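Local coordinates for mannosephosphate isomerase, putative (Archaeoglobus fulgidus, PDB 1ZX5), which probably catalyses the zinc-dependent interconversion of D-mannose 6-phosphate and D-fructose 6-phosphate, at residues I8-W20 against E38-V52. Residues are numbered along the deposited sequence; the frame is centred on the assembly and turned at random.
Sequences IFQAQENLVERPW and ESWEFSAHTSRPSTV
Arg18 grips Glu38 side-on, NE and NH2 both closing on OE2 (NE to OE2 2.8 Å); the oxygen lies in the guanidinium plane but is met from above the carboxylate plane. The extended Glu38 chain sends its other oxygen, OE1, to the indole NE1 of Trp40 (2.8 Å) and to Arg88, while the ring edge of Trp20 faces OE2. Replacing Glu38 by an alanine removes both oxygens, which would probably leave Arg18 and the Trp40 N-H each without its acceptor. Strand 15-17 runs antiparallel at the sheet margin beside 38-41, Val16 N bonding to Glu38 O (2.9 Å). Val16 CG2 packs over one guanidinium face of Arg48 and also touches the Trp40 indole, over which Arg48 NE lies. A close-packed polar cluster forms at Asn14: with CG anti to the backbone N (chi1 -167°), its ND2 reaches Arg48 O and Ser50 OG, both in its amide plane. Ser43 OG meets Arg48 O from the opposite face. Gln10 lays CG over the Phe42 ring, 4.1 Å from its centroid. At exposed Gln12 the contact is looser, a water linking its backbone O to Thr51 N. Backbone pairing at this sheet edge is thus supplemented by a buried carboxylate shared between two arginines and an indole.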
loop_
_atom_site.group_PDB
_atom_site.type_symbol
_atom_site.label_atom_id
_atom_site.label_comp_id
_atom_site.label_asym_id
_atom_site.label_seq_id
_atom_site.Cartn_x
_atom_site.Cartn_y
_atom_site.Cartn_z
ATOM N N ILE A 8 13.063 -2.753 12.806
ATOM C CA ILE A 8 13.765 -1.703 12.094
ATOM C C ILE A 8 12.785 -0.561 11.842
ATOM O O ILE A 8 11.663 -0.782 11.391
ATOM C CB ILE A 8 14.403 -2.236 10.785
ATOM C CG1 ILE A 8 15.479 -3.286 11.122
ATOM C CG2 ILE A 8 14.970 -1.078 9.917
ATOM C CD1 ILE A 8 15.971 -4.113 9.924
ATOM N N PHE A 9 13.217 0.651 12.168
ATOM C CA PHE A 9 12.370 1.832 12.081
ATOM C C PHE A 9 12.868 2.758 10.978
ATOM O O PHE A 9 14.036 2.690 10.604
ATOM C CB PHE A 9 12.327 2.525 13.449
ATOM C CG PHE A 9 11.673 1.683 14.505
ATOM C CD1 PHE A 9 10.288 1.660 14.631
ATOM C CD2 PHE A 9 12.438 0.859 15.337
ATOM C CE1 PHE A 9 9.672 0.860 15.583
ATOM C CE2 PHE A 9 11.826 0.049 16.290
ATOM C CZ PHE A 9 10.441 0.047 16.413
ATOM N N GLN A 10 11.988 3.598 10.437
ATOM C CA GLN A 10 12.442 4.662 9.528
ATOM C C GLN A 10 13.148 5.728 10.331
ATOM O O GLN A 10 12.665 6.112 11.391
ATOM C CB GLN A 10 11.286 5.308 8.754
ATOM C CG GLN A 10 10.722 4.417 7.687
ATOM C CD GLN A 10 9.936 5.158 6.625
ATOM O OE1 GLN A 10 9.319 6.199 6.865
ATOM N NE2 GLN A 10 9.932 4.602 5.449
ATOM N N ALA A 11 14.279 6.197 9.814
ATOM C CA ALA A 11 15.045 7.293 10.412
ATOM C C ALA A 11 14.367 8.662 10.234
ATOM O O ALA A 11 14.467 9.532 11.104
ATOM C CB ALA A 11 16.436 7.322 9.812
ATOM N N GLN A 12 13.702 8.842 9.091
ATOM C CA GLN A 12 13.009 10.085 8.743
ATOM C C GLN A 12 11.733 9.755 7.977
ATOM O O GLN A 12 11.643 8.705 7.338
ATOM C CB GLN A 12 13.916 11.038 7.922
ATOM C CG GLN A 12 14.638 10.414 6.721
ATOM C CD GLN A 12 15.350 11.434 5.817
ATOM O OE1 GLN A 12 16.095 12.299 6.284
ATOM N NE2 GLN A 12 15.124 11.322 4.512
ATOM N N GLU A 13 10.752 10.652 8.053
ATOM C CA GLU A 13 9.488 10.506 7.323
ATOM C C GLU A 13 9.739 10.635 5.802
ATOM O O GLU A 13 10.630 11.350 5.371
ATOM C CB GLU A 13 8.478 11.558 7.830
ATOM C CG GLU A 13 8.976 13.029 7.681
ATOM C CD GLU A 13 8.537 13.972 8.831
ATOM O OE1 GLU A 13 7.881 13.504 9.802
ATOM O OE2 GLU A 13 8.859 15.184 8.770
ATOM N N ASN A 14 8.963 9.901 5.019
ATOM C CA ASN A 14 9.068 9.887 3.573
ATOM C C ASN A 14 7.703 10.292 3.000
ATOM O O ASN A 14 6.898 9.447 2.604
ATOM C CB ASN A 14 9.520 8.494 3.102
ATOM C CG ASN A 14 9.958 8.469 1.636
ATOM O OD1 ASN A 14 9.950 9.495 0.953
ATOM N ND2 ASN A 14 10.323 7.283 1.144
ATOM N N LEU A 15 7.459 11.599 2.968
ATOM C CA LEU A 15 6.146 12.161 2.631
ATOM C C LEU A 15 6.103 12.717 1.218
ATOM O O LEU A 15 7.132 13.109 0.675
ATOM C CB LEU A 15 5.747 13.257 3.632
ATOM C CG LEU A 15 5.862 12.869 5.117
ATOM C CD1 LEU A 15 5.453 14.047 6.034
ATOM C CD2 LEU A 15 5.049 11.581 5.430
ATOM N N VAL A 16 4.901 12.737 0.639
ATOM C CA VAL A 16 4.670 13.251 -0.712
ATOM C C VAL A 16 3.535 14.262 -0.666
ATOM O O VAL A 16 2.423 13.938 -0.238
ATOM C CB VAL A 16 4.317 12.109 -1.732
ATOM C CG1 VAL A 16 4.259 12.640 -3.160
ATOM C CG2 VAL A 16 5.336 10.957 -1.639
ATOM N N GLU A 17 3.833 15.484 -1.106
ATOM C CA GLU A 17 2.844 16.554 -1.242
ATOM C C GLU A 17 1.930 16.282 -2.427
ATOM O O GLU A 17 2.396 15.929 -3.512
ATOM C CB GLU A 17 3.539 17.929 -1.390
ATOM C CG GLU A 17 4.378 18.300 -0.140
ATOM C CD GLU A 17 5.240 19.541 -0.303
ATOM O OE1 GLU A 17 4.919 20.403 -1.139
ATOM O OE2 GLU A 17 6.250 19.671 0.427
ATOM N N ARG A 18 0.628 16.427 -2.212
ATOM C CA ARG A 18 -0.363 16.222 -3.266
ATOM C C ARG A 18 -1.443 17.276 -3.122
ATOM O O ARG A 18 -1.810 17.619 -1.992
ATOM C CB ARG A 18 -1.012 14.842 -3.171
ATOM C CG ARG A 18 -0.083 13.686 -3.385
ATOM C CD ARG A 18 0.411 13.603 -4.837
ATOM N NE ARG A 18 1.080 12.322 -5.034
ATOM C CZ ARG A 18 2.052 12.095 -5.913
ATOM N NH1 ARG A 18 2.480 13.072 -6.701
ATOM N NH2 ARG A 18 2.596 10.885 -5.993
ATOM N N PRO A 19 -1.962 17.783 -4.254
ATOM C CA PRO A 19 -3.008 18.803 -4.163
ATOM C C PRO A 19 -4.290 18.231 -3.548
ATOM O O PRO A 19 -5.047 18.964 -2.914
ATOM C CB PRO A 19 -3.220 19.244 -5.630
ATOM C CG PRO A 19 -2.747 18.082 -6.466
ATOM C CD PRO A 19 -1.620 17.447 -5.656
ATOM N N TRP A 20 -4.498 16.925 -3.690
ATOM C CA TRP A 20 -5.654 16.258 -3.089
ATOM C C TRP A 20 -5.447 15.741 -1.642
ATOM O O TRP A 20 -6.352 15.111 -1.070
ATOM C CB TRP A 20 -6.132 15.130 -4.003
ATOM C CG TRP A 20 -5.029 14.280 -4.553
ATOM C CD1 TRP A 20 -4.476 14.373 -5.799
ATOM C CD2 TRP A 20 -4.343 13.192 -3.886
ATOM N NE1 TRP A 20 -3.493 13.416 -5.955
ATOM C CE2 TRP A 20 -3.395 12.672 -4.806
ATOM C CE3 TRP A 20 -4.445 12.603 -2.612
ATOM C CZ2 TRP A 20 -2.543 11.592 -4.490
ATOM C CZ3 TRP A 20 -3.599 11.526 -2.292
ATOM C CH2 TRP A 20 -2.668 11.030 -3.233
ATOM N N GLU A 38 0.603 11.353 0.699
ATOM C CA GLU A 38 1.206 10.028 0.834
ATOM C C GLU A 38 2.324 9.997 1.856
ATOM O O GLU A 38 3.026 10.979 2.049
ATOM C CB GLU A 38 1.745 9.517 -0.513
ATOM C CG GLU A 38 0.818 9.827 -1.704
ATOM C CD GLU A 38 1.286 9.225 -3.015
ATOM O OE1 GLU A 38 2.127 8.288 -2.994
ATOM O OE2 GLU A 38 0.806 9.702 -4.071
ATOM N N SER A 39 2.466 8.851 2.513
ATOM C CA SER A 39 3.646 8.524 3.292
ATOM C C SER A 39 4.124 7.159 2.846
ATOM O O SER A 39 3.370 6.198 2.936
ATOM C CB SER A 39 3.320 8.454 4.785
ATOM O OG SER A 39 4.442 7.941 5.470
ATOM N N TRP A 40 5.372 7.083 2.390
ATOM C CA TRP A 40 5.961 5.856 1.871
ATOM C C TRP A 40 6.728 5.182 2.998
ATOM O O TRP A 40 7.681 5.746 3.545
ATOM C CB TRP A 40 6.874 6.162 0.668
ATOM C CG TRP A 40 6.118 6.616 -0.596
ATOM C CD1 TRP A 40 4.919 7.288 -0.648
ATOM C CD2 TRP A 40 6.533 6.444 -1.964
ATOM N NE1 TRP A 40 4.563 7.528 -1.957
ATOM C CE2 TRP A 40 5.528 7.018 -2.785
ATOM C CE3 TRP A 40 7.651 5.854 -2.576
ATOM C CZ2 TRP A 40 5.609 7.020 -4.187
ATOM C CZ3 TRP A 40 7.730 5.854 -3.973
ATOM C CH2 TRP A 40 6.715 6.436 -4.760
ATOM N N GLU A 41 6.279 3.984 3.370
ATOM C CA GLU A 41 6.793 3.294 4.542
ATOM C C GLU A 41 7.726 2.172 4.101
ATOM O O GLU A 41 7.279 1.187 3.524
ATOM C CB GLU A 41 5.629 2.730 5.372
ATOM C CG GLU A 41 4.510 3.741 5.704
ATOM C CD GLU A 41 4.850 4.631 6.897
ATOM O OE1 GLU A 41 5.487 4.149 7.846
ATOM O OE2 GLU A 41 4.478 5.817 6.903
ATOM N N PHE A 42 9.021 2.326 4.388
ATOM C CA PHE A 42 10.063 1.363 3.996
ATOM C C PHE A 42 10.145 1.191 2.493
ATOM O O PHE A 42 10.315 0.085 1.985
ATOM C CB PHE A 42 9.907 0.022 4.746
ATOM C CG PHE A 42 9.968 0.188 6.226
ATOM C CD1 PHE A 42 11.181 0.501 6.849
ATOM C CD2 PHE A 42 8.810 0.119 6.997
ATOM C CE1 PHE A 42 11.251 0.699 8.236
ATOM C CE2 PHE A 42 8.866 0.301 8.380
ATOM C CZ PHE A 42 10.094 0.596 8.999
ATOM N N SER A 43 10.027 2.314 1.785
ATOM C CA SER A 43 10.145 2.326 0.342
ATOM C C SER A 43 11.557 1.965 -0.097
ATOM O O SER A 43 12.526 2.605 0.320
ATOM C CB SER A 43 9.779 3.694 -0.215
ATOM O OG SER A 43 10.243 3.817 -1.553
ATOM N N ALA A 44 11.657 0.937 -0.939
ATOM C CA ALA A 44 12.872 0.696 -1.708
ATOM C C ALA A 44 12.653 1.076 -3.180
ATOM O O ALA A 44 13.305 0.532 -4.065
ATOM C CB ALA A 44 13.318 -0.742 -1.584
ATOM N N HIS A 45 11.724 1.991 -3.436
ATOM C CA HIS A 45 11.509 2.492 -4.783
ATOM C C HIS A 45 12.544 3.575 -5.087
ATOM O O HIS A 45 12.691 4.537 -4.334
ATOM C CB HIS A 45 10.081 3.022 -4.946
ATOM C CG HIS A 45 9.685 3.246 -6.372
ATOM N ND1 HIS A 45 10.056 4.373 -7.080
ATOM C CD2 HIS A 45 8.982 2.474 -7.234
ATOM C CE1 HIS A 45 9.582 4.291 -8.312
ATOM N NE2 HIS A 45 8.926 3.150 -8.429
ATOM N N THR A 46 13.269 3.411 -6.190
ATOM C CA THR A 46 14.393 4.304 -6.523
ATOM C C THR A 46 14.032 5.797 -6.633
ATOM O O THR A 46 14.887 6.651 -6.408
ATOM C CB THR A 46 15.151 3.843 -7.786
ATOM O OG1 THR A 46 14.260 3.862 -8.907
ATOM C CG2 THR A 46 15.688 2.423 -7.595
ATOM N N SER A 47 12.779 6.117 -6.956
ATOM C CA SER A 47 12.370 7.520 -7.049
ATOM C C SER A 47 12.290 8.181 -5.669
ATOM O O SER A 47 12.376 9.406 -5.553
ATOM C CB SER A 47 11.031 7.657 -7.797
ATOM O OG SER A 47 9.931 7.179 -7.017
ATOM N N ARG A 48 12.162 7.365 -4.621
ATOM C CA ARG A 48 11.781 7.876 -3.313
ATOM C C ARG A 48 12.094 6.854 -2.196
ATOM O O ARG A 48 11.193 6.390 -1.495
ATOM C CB ARG A 48 10.288 8.252 -3.399
ATOM C CG ARG A 48 9.681 8.949 -2.224
ATOM C CD ARG A 48 8.740 10.068 -2.653
ATOM N NE ARG A 48 7.963 9.836 -3.876
ATOM C CZ ARG A 48 7.597 10.816 -4.706
ATOM N NH1 ARG A 48 6.884 10.538 -5.794
ATOM N NH2 ARG A 48 7.955 12.078 -4.460
ATOM N N PRO A 49 13.385 6.490 -2.032
ATOM C CA PRO A 49 13.710 5.471 -1.034
ATOM C C PRO A 49 13.615 5.992 0.405
ATOM O O PRO A 49 13.961 7.144 0.677
ATOM C CB PRO A 49 15.146 5.081 -1.381
ATOM C CG PRO A 49 15.719 6.275 -2.062
ATOM C CD PRO A 49 14.591 6.995 -2.727
ATOM N N SER A 50 13.127 5.145 1.306
ATOM C CA SER A 50 13.089 5.469 2.723
ATOM C C SER A 50 14.471 5.254 3.302
ATOM O O SER A 50 15.261 4.465 2.772
ATOM C CB SER A 50 12.082 4.582 3.455
ATOM O OG SER A 50 10.751 4.936 3.113
ATOM N N THR A 51 14.771 5.960 4.381
ATOM C CA THR A 51 16.000 5.699 5.101
ATOM C C THR A 51 15.643 5.128 6.473
ATOM O O THR A 51 14.679 5.553 7.117
ATOM C CB THR A 51 16.953 6.949 5.200
ATOM O OG1 THR A 51 16.394 7.905 6.089
ATOM C CG2 THR A 51 17.169 7.633 3.838
ATOM N N VAL A 52 16.425 4.145 6.902
ATOM C CA VAL A 52 16.109 3.376 8.098
ATOM C C VAL A 52 17.197 3.465 9.175
ATOM O O VAL A 52 18.346 3.818 8.888
ATOM C CB VAL A 52 15.794 1.883 7.753
ATOM C CG1 VAL A 52 14.587 1.789 6.831
ATOM C CG2 VAL A 52 17.007 1.179 7.145
HETATM O O HOH W 1 7.050 8.164 6.078
HETATM O O HOH W 2 12.670 7.790 5.007
#